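Local coordinates for protein glucosidase (Croceicoccus marinus, PDB 5Z3K) that probably hydrolyses O-glycosidic bonds as a beta-glucosidase of glycoside hydrolase family 39, built on a TIM-barrel catalytic domain, at residues A[28-33]-A[57-62]; A[111-116]-A[310-315]. One frame throughout, in Å; residues are numbered along the deposited sequence.

Contact 1: A[28-33]-A[57-62]; sequences GIPAPA and YDWVSR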
ATOM      1  N   GLY A  28      -4.767   4.947  -6.047  1.00 13.01           N
ATOM      2  CA  GLY A  28      -5.455   4.897  -7.322  1.00 15.78           C
ATOM      3  C   GLY A  28      -6.843   5.504  -7.242  1.00 13.04           C
ATOM      4  O   GLY A  28      -7.321   5.904  -6.182  1.00 11.58           O
ATOM      5  N   ILE A  29      -7.494   5.545  -8.403  1.00 11.43           N
ATOM      6  CA  ILE A  29      -8.815   6.131  -8.604  1.00 14.17           C
ATOM      7  C   ILE A  29      -9.814   4.984  -8.747  1.00 13.05           C
ATOM      8  O   ILE A  29      -9.775   4.252  -9.749  1.00 13.41           O
ATOM      9  CB  ILE A  29      -8.836   7.053  -9.833  1.00 12.85           C
ATOM     10  CG1 ILE A  29      -7.870   8.235  -9.625  1.00 13.92           C
ATOM     11  CG2 ILE A  29     -10.258   7.523 -10.118  1.00 13.88           C
ATOM     12  CD1 ILE A  29      -7.560   9.047 -10.900  1.00 11.47           C
ATOM     13  N   PRO A  30     -10.725   4.782  -7.785  1.00 11.38           N
ATOM     14  CA  PRO A  30     -11.585   3.593  -7.821  1.00 12.31           C
ATOM     15  C   PRO A  30     -12.842   3.721  -8.667  1.00 12.13           C
ATOM     16  O   PRO A  30     -13.471   2.689  -8.944  1.00 12.97           O
ATOM     17  CB  PRO A  30     -11.956   3.396  -6.341  1.00 12.73           C
ATOM     18  CG  PRO A  30     -11.917   4.765  -5.757  1.00 11.09           C
ATOM     19  CD  PRO A  30     -10.794   5.484  -6.485  1.00 13.87           C
ATOM     20  N   ALA A  31     -13.211   4.925  -9.091  1.00 11.31           N
ATOM     21  CA  ALA A  31     -14.495   5.168  -9.742  1.00 11.14           C
ATOM     22  C   ALA A  31     -14.521   6.615 -10.225  1.00 12.42           C
ATOM     23  O   ALA A  31     -13.742   7.444  -9.738  1.00 13.93           O
ATOM     24  CB  ALA A  31     -15.665   4.905  -8.779  1.00 12.02           C
ATOM     25  N   PRO A  32     -15.385   6.930 -11.197  1.00 11.48           N
ATOM     26  CA  PRO A  32     -15.462   8.306 -11.711  1.00 13.33           C
ATOM     27  C   PRO A  32     -15.801   9.331 -10.639  1.00 15.00           C
ATOM     28  O   PRO A  32     -16.438   9.031  -9.629  1.00 12.09           O
ATOM     29  CB  PRO A  32     -16.586   8.230 -12.755  1.00 13.34           C
ATOM     30  CG  PRO A  32     -16.632   6.825 -13.163  1.00 15.22           C
ATOM     31  CD  PRO A  32     -16.178   5.994 -12.008  1.00 11.00           C
ATOM     32  N   ALA A  33     -15.382  10.562 -10.894  1.00 13.23           N
ATOM     33  CA  ALA A  33     -15.752  11.745 -10.136  1.00 15.44           C
ATOM     34  C   ALA A  33     -15.877  12.888 -11.131  1.00 13.84           C
ATOM     35  O   ALA A  33     -15.353  12.798 -12.247  1.00 14.26           O
ATOM     36  CB  ALA A  33     -14.708  12.086  -9.062  1.00 14.28           C
ATOM     37  N   TYR A  57      -2.940  10.460  -3.417  1.00 13.06           N
ATOM     38  CA  TYR A  57      -2.040  11.180  -4.319  1.00 11.02           C
ATOM     39  C   TYR A  57      -2.435  11.006  -5.786  1.00 13.93           C
ATOM     40  O   TYR A  57      -2.346  11.955  -6.576  1.00 13.12           O
ATOM     41  CB  TYR A  57      -0.601  10.711  -4.076  1.00 11.40           C
ATOM     42  CG  TYR A  57       0.423  11.390  -4.957  1.00 11.03           C
ATOM     43  CD1 TYR A  57       0.889  12.663  -4.651  1.00 14.31           C
ATOM     44  CD2 TYR A  57       0.943  10.747  -6.076  1.00 13.51           C
ATOM     45  CE1 TYR A  57       1.833  13.298  -5.453  1.00 15.46           C
ATOM     46  CE2 TYR A  57       1.898  11.368  -6.883  1.00 15.40           C
ATOM     47  CZ  TYR A  57       2.332  12.644  -6.564  1.00 14.67           C
ATOM     48  OH  TYR A  57       3.261  13.267  -7.368  1.00 16.98           O
ATOM     49  N   ASP A  58      -2.921   9.824  -6.169  1.00 11.51           N
ATOM     50  CA  ASP A  58      -3.239   9.632  -7.580  1.00 11.26           C
ATOM     51  C   ASP A  58      -4.599  10.211  -7.976  1.00 13.45           C
ATOM     52  O   ASP A  58      -4.887  10.319  -9.173  1.00 15.48           O
ATOM     53  CB  ASP A  58      -3.127   8.149  -7.934  1.00 13.11           C
ATOM     54  CG  ASP A  58      -1.698   7.648  -7.790  1.00 19.60           C
ATOM     55  OD1 ASP A  58      -0.789   8.242  -8.410  1.00 16.53           O
ATOM     56  OD2 ASP A  58      -1.465   6.705  -7.014  1.00 21.68           O
ATOM     57  N   TRP A  59      -5.408  10.630  -7.011  1.00 12.71           N
ATOM     58  CA  TRP A  59      -6.611  11.386  -7.315  1.00 13.90           C
ATOM     59  C   TRP A  59      -6.252  12.740  -7.934  1.00 11.47           C
ATOM     60  O   TRP A  59      -5.100  13.185  -7.922  1.00 12.18           O
ATOM     61  CB  TRP A  59      -7.443  11.620  -6.054  1.00 10.09           C
ATOM     62  CG  TRP A  59      -7.888  10.387  -5.306  1.00 11.81           C
ATOM     63  CD1 TRP A  59      -7.813   9.067  -5.724  1.00 13.28           C
ATOM     64  CD2 TRP A  59      -8.484  10.359  -4.005  1.00 11.73           C
ATOM     65  NE1 TRP A  59      -8.326   8.239  -4.757  1.00  9.92           N
ATOM     66  CE2 TRP A  59      -8.741   9.002  -3.691  1.00 11.45           C
ATOM     67  CE3 TRP A  59      -8.829  11.350  -3.073  1.00 10.15           C
ATOM     68  CZ2 TRP A  59      -9.333   8.615  -2.484  1.00 12.46           C
ATOM     69  CZ3 TRP A  59      -9.402  10.968  -1.869  1.00 12.68           C
ATOM     70  CH2 TRP A  59      -9.653   9.602  -1.584  1.00  9.48           C
ATOM     71  N   VAL A  60      -7.272  13.403  -8.473  1.00 13.17           N
ATOM     72  CA  VAL A  60      -7.150  14.800  -8.876  1.00 14.98           C
ATOM     73  C   VAL A  60      -7.457  15.651  -7.647  1.00 13.35           C
ATOM     74  O   VAL A  60      -8.521  16.278  -7.558  1.00 12.28           O
ATOM     75  CB  VAL A  60      -8.084  15.104 -10.068  1.00 11.39           C
ATOM     76  CG1 VAL A  60      -7.992  16.581 -10.484  1.00 15.06           C
ATOM     77  CG2 VAL A  60      -7.736  14.192 -11.247  1.00 13.23           C
ATOM     78  N   SER A  61      -6.531  15.658  -6.679  1.00 12.49           N
ATOM     79  CA  SER A  61      -6.768  16.214  -5.342  1.00 11.05           C
ATOM     80  C   SER A  61      -5.504  16.868  -4.811  1.00 11.17           C
ATOM     81  O   SER A  61      -5.102  16.665  -3.660  1.00 12.01           O
ATOM     82  CB  SER A  61      -7.242  15.136  -4.366  1.00 10.89           C
ATOM     83  OG  SER A  61      -8.407  14.505  -4.864  1.00 10.55           O
ATOM     84  N   ARG A  62      -4.869  17.672  -5.656  1.00 12.22           N
ATOM     85  CA  ARG A  62      -3.602  18.306  -5.335  1.00 12.97           C
ATOM     86  C   ARG A  62      -3.828  19.729  -4.842  1.00 14.09           C
ATOM     87  O   ARG A  62      -4.751  20.423  -5.279  1.00 17.05           O
ATOM     88  CB  ARG A  62      -2.683  18.320  -6.560  1.00 13.90           C
ATOM     89  CG  ARG A  62      -2.393  16.948  -7.125  1.00 14.46           C
ATOM     90  CD  ARG A  62      -1.507  16.152  -6.201  1.00 13.43           C
ATOM     91  NE  ARG A  62      -1.249  14.842  -6.787  1.00 13.22           N
ATOM     92  CZ  ARG A  62      -0.360  14.600  -7.750  1.00 15.87           C
ATOM     93  NH1 ARG A  62       0.399  15.577  -8.243  1.00 16.04           N
ATOM     94  NH2 ARG A  62      -0.222  13.363  -8.212  1.00 14.58           N
TER
HETATM   95  O   HOH W   1      -4.847   7.774  -5.197  1.00 14.78           O

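Contact 2: A[111-116]-A[310-315]; sequences SEIPAN and FHYNFT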
ATOM      1  N   SER A 111       1.782  19.443  -4.651  1.00 14.04           N
ATOM      2  CA  SER A 111       1.456  20.272  -5.802  1.00 13.07           C
ATOM      3  C   SER A 111       1.081  19.388  -6.992  1.00 17.39           C
ATOM      4  O   SER A 111       1.028  18.155  -6.900  1.00 17.11           O
ATOM      5  CB  SER A 111       2.628  21.190  -6.161  1.00 15.55           C
ATOM      6  OG  SER A 111       3.674  20.449  -6.778  1.00 15.14           O
ATOM      7  N   GLU A 112       0.820  20.031  -8.134  1.00 16.54           N
ATOM      8  CA  GLU A 112       0.432  19.332  -9.359  1.00 15.94           C
ATOM      9  C   GLU A 112       1.667  18.779 -10.082  1.00 17.49           C
ATOM     10  O   GLU A 112       2.015  19.166 -11.200  1.00 19.17           O
ATOM     11  CB  GLU A 112      -0.381  20.258 -10.259  1.00 14.49           C
ATOM     12  CG  GLU A 112      -0.970  19.586 -11.475  1.00 17.35           C
ATOM     13  CD  GLU A 112      -1.606  18.244 -11.146  1.00 17.31           C
ATOM     14  OE1 GLU A 112      -1.151  17.220 -11.688  1.00 15.11           O
ATOM     15  OE2 GLU A 112      -2.562  18.226 -10.343  1.00 16.41           O
ATOM     16  N   ILE A 113       2.341  17.864  -9.401  1.00 17.50           N
ATOM     17  CA  ILE A 113       3.454  17.116 -10.000  1.00 19.19           C
ATOM     18  C   ILE A 113       2.917  16.235 -11.124  1.00 17.62           C
ATOM     19  O   ILE A 113       1.969  15.463 -10.890  1.00 17.48           O
ATOM     20  CB  ILE A 113       4.152  16.264  -8.934  1.00 17.16           C
ATOM     21  CG1 ILE A 113       4.755  17.154  -7.842  1.00 16.01           C
ATOM     22  CG2 ILE A 113       5.178  15.329  -9.580  1.00 17.87           C
ATOM     23  CD1 ILE A 113       4.873  16.476  -6.472  1.00 19.63           C
ATOM     24  N   PRO A 114       3.523  16.249 -12.333  1.00 17.09           N
ATOM     25  CA  PRO A 114       4.771  16.951 -12.673  1.00 18.02           C
ATOM     26  C   PRO A 114       4.626  18.330 -13.311  1.00 20.95           C
ATOM     27  O   PRO A 114       5.644  18.944 -13.609  1.00 22.78           O
ATOM     28  CB  PRO A 114       5.413  16.005 -13.690  1.00 20.68           C
ATOM     29  CG  PRO A 114       4.232  15.491 -14.454  1.00 20.39           C
ATOM     30  CD  PRO A 114       3.104  15.359 -13.429  1.00 21.25           C
ATOM     31  N   ALA A 115       3.407  18.805 -13.550  1.00 19.44           N
ATOM     32  CA  ALA A 115       3.275  20.087 -14.237  1.00 22.95           C
ATOM     33  C   ALA A 115       3.931  21.202 -13.436  1.00 23.76           C
ATOM     34  O   ALA A 115       4.589  22.084 -14.004  1.00 22.78           O
ATOM     35  CB  ALA A 115       1.803  20.395 -14.504  1.00 20.40           C
ATOM     36  N   ASN A 116       3.809  21.155 -12.112  1.00 19.33           N
ATOM     37  CA  ASN A 116       4.368  22.190 -11.252  1.00 19.70           C
ATOM     38  C   ASN A 116       4.891  21.578  -9.964  1.00 18.72           C
ATOM     39  O   ASN A 116       4.151  20.874  -9.269  1.00 20.09           O
ATOM     40  CB  ASN A 116       3.328  23.253 -10.901  1.00 21.06           C
ATOM     41  CG  ASN A 116       3.835  24.198  -9.838  1.00 19.57           C
ATOM     42  OD1 ASN A 116       4.894  24.781  -9.997  1.00 21.68           O
ATOM     43  ND2 ASN A 116       3.105  24.318  -8.735  1.00 18.93           N
ATOM     44  N   PHE A 310      -3.675  10.776 -14.417  1.00 17.34           N
ATOM     45  CA  PHE A 310      -4.151  12.073 -14.881  1.00 17.68           C
ATOM     46  C   PHE A 310      -3.227  13.210 -14.478  1.00 19.71           C
ATOM     47  O   PHE A 310      -3.606  14.383 -14.579  1.00 16.96           O
ATOM     48  CB  PHE A 310      -5.568  12.313 -14.366  1.00 16.09           C
ATOM     49  CG  PHE A 310      -6.567  11.321 -14.895  1.00 18.18           C
ATOM     50  CD1 PHE A 310      -6.748  10.098 -14.274  1.00 17.78           C
ATOM     51  CD2 PHE A 310      -7.303  11.605 -16.030  1.00 18.79           C
ATOM     52  CE1 PHE A 310      -7.664   9.174 -14.770  1.00 17.58           C
ATOM     53  CE2 PHE A 310      -8.224  10.689 -16.536  1.00 19.04           C
ATOM     54  CZ  PHE A 310      -8.399   9.471 -15.907  1.00 23.00           C
ATOM     55  N   HIS A 311      -2.025  12.885 -14.021  1.00 14.60           N
ATOM     56  CA  HIS A 311      -0.986  13.867 -13.762  1.00 18.16           C
ATOM     57  C   HIS A 311       0.127  13.797 -14.795  1.00 21.24           C
ATOM     58  O   HIS A 311       0.485  14.818 -15.388  1.00 19.13           O
ATOM     59  CB  HIS A 311      -0.458  13.649 -12.342  1.00 15.28           C
ATOM     60  CG  HIS A 311      -1.552  13.624 -11.322  1.00 14.09           C
ATOM     61  ND1 HIS A 311      -2.125  14.775 -10.824  1.00 13.94           N
ATOM     62  CD2 HIS A 311      -2.223  12.593 -10.751  1.00 15.73           C
ATOM     63  CE1 HIS A 311      -3.077  14.457  -9.966  1.00 17.20           C
ATOM     64  NE2 HIS A 311      -3.154  13.138  -9.901  1.00 14.51           N
ATOM     65  N   TYR A 312       0.656  12.600 -15.045  1.00 21.31           N
ATOM     66  CA  TYR A 312       1.586  12.346 -16.137  1.00 20.44           C
ATOM     67  C   TYR A 312       0.880  12.075 -17.462  1.00 21.12           C
ATOM     68  O   TYR A 312       1.536  12.100 -18.508  1.00 20.79           O
ATOM     69  CB  TYR A 312       2.490  11.161 -15.786  1.00 19.01           C
ATOM     70  CG  TYR A 312       3.560  11.506 -14.783  1.00 22.72           C
ATOM     71  CD1 TYR A 312       4.784  11.994 -15.196  1.00 20.41           C
ATOM     72  CD2 TYR A 312       3.336  11.356 -13.419  1.00 19.29           C
ATOM     73  CE1 TYR A 312       5.771  12.327 -14.278  1.00 23.34           C
ATOM     74  CE2 TYR A 312       4.312  11.686 -12.496  1.00 23.27           C
ATOM     75  CZ  TYR A 312       5.525  12.170 -12.933  1.00 26.17           C
ATOM     76  OH  TYR A 312       6.503  12.501 -12.022  1.00 29.29           O
ATOM     77  N   ASN A 313      -0.428  11.821 -17.439  1.00 20.67           N
ATOM     78  CA  ASN A 313      -1.244  11.628 -18.645  1.00 17.36           C
ATOM     79  C   ASN A 313      -0.743  10.465 -19.500  1.00 24.01           C
ATOM     80  O   ASN A 313      -0.485  10.604 -20.700  1.00 20.14           O
ATOM     81  CB  ASN A 313      -1.337  12.919 -19.455  1.00 24.74           C
ATOM     82  CG  ASN A 313      -2.135  13.976 -18.736  1.00 28.49           C
ATOM     83  OD1 ASN A 313      -3.215  13.699 -18.217  1.00 33.01           O
ATOM     84  ND2 ASN A 313      -1.598  15.188 -18.672  1.00 32.86           N
ATOM     85  N   PHE A 314      -0.617   9.302 -18.862  1.00 22.98           N
ATOM     86  CA  PHE A 314      -0.348   8.038 -19.538  1.00 25.01           C
ATOM     87  C   PHE A 314      -0.983   6.924 -18.712  1.00 21.08           C
ATOM     88  O   PHE A 314      -1.641   7.178 -17.698  1.00 18.37           O
ATOM     89  CB  PHE A 314       1.157   7.809 -19.734  1.00 19.77           C
ATOM     90  CG  PHE A 314       1.864   7.272 -18.513  1.00 23.72           C
ATOM     91  CD1 PHE A 314       1.775   7.931 -17.293  1.00 21.80           C
ATOM     92  CD2 PHE A 314       2.621   6.116 -18.588  1.00 20.17           C
ATOM     93  CE1 PHE A 314       2.418   7.441 -16.177  1.00 18.91           C
ATOM     94  CE2 PHE A 314       3.281   5.619 -17.471  1.00 21.99           C
ATOM     95  CZ  PHE A 314       3.175   6.280 -16.264  1.00 21.28           C
ATOM     96  N   THR A 315      -0.799   5.682 -19.162  1.00 22.74           N
ATOM     97  CA  THR A 315      -1.291   4.508 -18.445  1.00 19.80           C
ATOM     98  C   THR A 315      -0.103   3.827 -17.783  1.00 21.66           C
ATOM     99  O   THR A 315       0.726   3.199 -18.454  1.00 22.19           O
ATOM    100  CB  THR A 315      -2.032   3.548 -19.369  1.00 21.46           C
ATOM    101  OG1 THR A 315      -3.160   4.219 -19.929  1.00 23.16           O
ATOM    102  CG2 THR A 315      -2.519   2.334 -18.580  1.00 20.24           C
TER
HETATM  103  O   HOH W   2       0.447  17.391 -13.845  1.00 20.93           O

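Contact 1: A[28-33]-A[57-62]
The indole of Trp59 turns its pyrrole edge to the backbone of Gly28, and NE1 lies 2.9 Å from Gly28 O. This carbonyl oxygen sits at the ring edge, near the indole plane, yet the hydrogen bond is weak because the N-H is bent away from it (128°). Trp59 CG stands beside its own backbone N and anti to the carbonyl carbon (chi1 -58°), which turns the pyrrole edge toward 28-30. There Ile29 passes the indole at a slant, and Pro30 lies across it at about a right angle: Ile29 CG1 is 4.0 Å from CD1 of Trp59, and Pro30 CD is 4.1 Å from its NE1. Ile29 reaches across with its longer branch, whose terminal CD1 comes to 3.4 Å from Asp58 O, a backbone oxygen.

Asp58 directs its CB at the chain of Gly28, 4.0 Å from Gly28 CA, while OD2 is held by the hydroxyl of Ser27. A water accepts from Gly28 N at 3.0 Å and, more weakly, from Asp58 N, and so bridges the two backbones. Within 57-62, Arg62 bends back side-on: Tyr57 O lies in the guanidinium plane and takes both N-H groups, NE (3.1 Å) and NH2, while one guanidinium face lies against CE1 of the Tyr57 ring.

The segments follow the neighbouring barrel strands 25-27 and 53-55, so the contact ties the first two beta-alpha loops of the TIM barrel together. Trp94 of helix 89-100 packs against both Ile29 and Trp59. Between the two loops there is one weak direct bond and one water bridge, and the rest is van der Waals contact of side chains with the facing backbone and with the indole; the double grip of Arg62 on Tyr57 O closes the 57-62 loop on itself and probably steadies Trp59.

Contact 2: A[111-116]-A[310-315]
Two loops at the C-terminal end of the TIM barrel meet here, the one after strand 104-109 and the small antiparallel hairpin of 308-309 and 314-315, and a histidine-carboxylate pair joins them. His311 ND1 donates to Glu112 OE1 at 2.8 Å, an almost straight bond (169°) that lies in the imidazole plane and uses the syn lone pair of the oxygen. The carboxylate and the ring are nearly coplanar, 7° apart. Glu112 CG runs anti to the backbone N, and a bend at chi2 then brings the carboxylate round to the imidazole edge.

OE1 has a second partner, a water that donates to it at 2.7 Å and also to His311 O, while accepting from Ala115 N. Beside this polar patch, Pro114, preceded by a cis peptide bond, sets CG over one face of the Tyr312 ring, 3.7 Å from the centroid and 20° off the normal, a CH-pi contact. Its CD rests 3.3 Å from His311 O. Ile113 CG2 lies 4.0 Å from Tyr312 OH, the two side chains running side by side.

At the base of the hairpin, Asp309 OD1 accepts from the backbone N of both His311 and Tyr312, where Asn313 and Phe314 form a G1 beta bulge opposite Asp309. Since ND1 donates its N-H to Glu112 OE1 and NE2 is held by a carbonyl of loop 57-62, both ring nitrogens are engaged and the rotation of the imidazole is fixed.

Contacts 1 and 2 lie on the same side of the chain's centre, with their centres about 12 Å apart, and the loop 57-62 connects them. His311 NE2 of contact 2 reaches Trp59 O of contact 1 at 2.8 Å, so one imidazole links loop 57-62 to Glu112. Arg62 makes the second bridge: its NH1 lies 3.0 Å from Ser111 O and also bonds Ile113 O, while NH2 packs 3.3 Å from His311 CD2. Three loops after barrel strands 25-27, 53-55 and 104-109, and the hairpin beyond strand 298-301, are thus tied together around the barrel end where TIM-barrel glycosidases generally carry their active site.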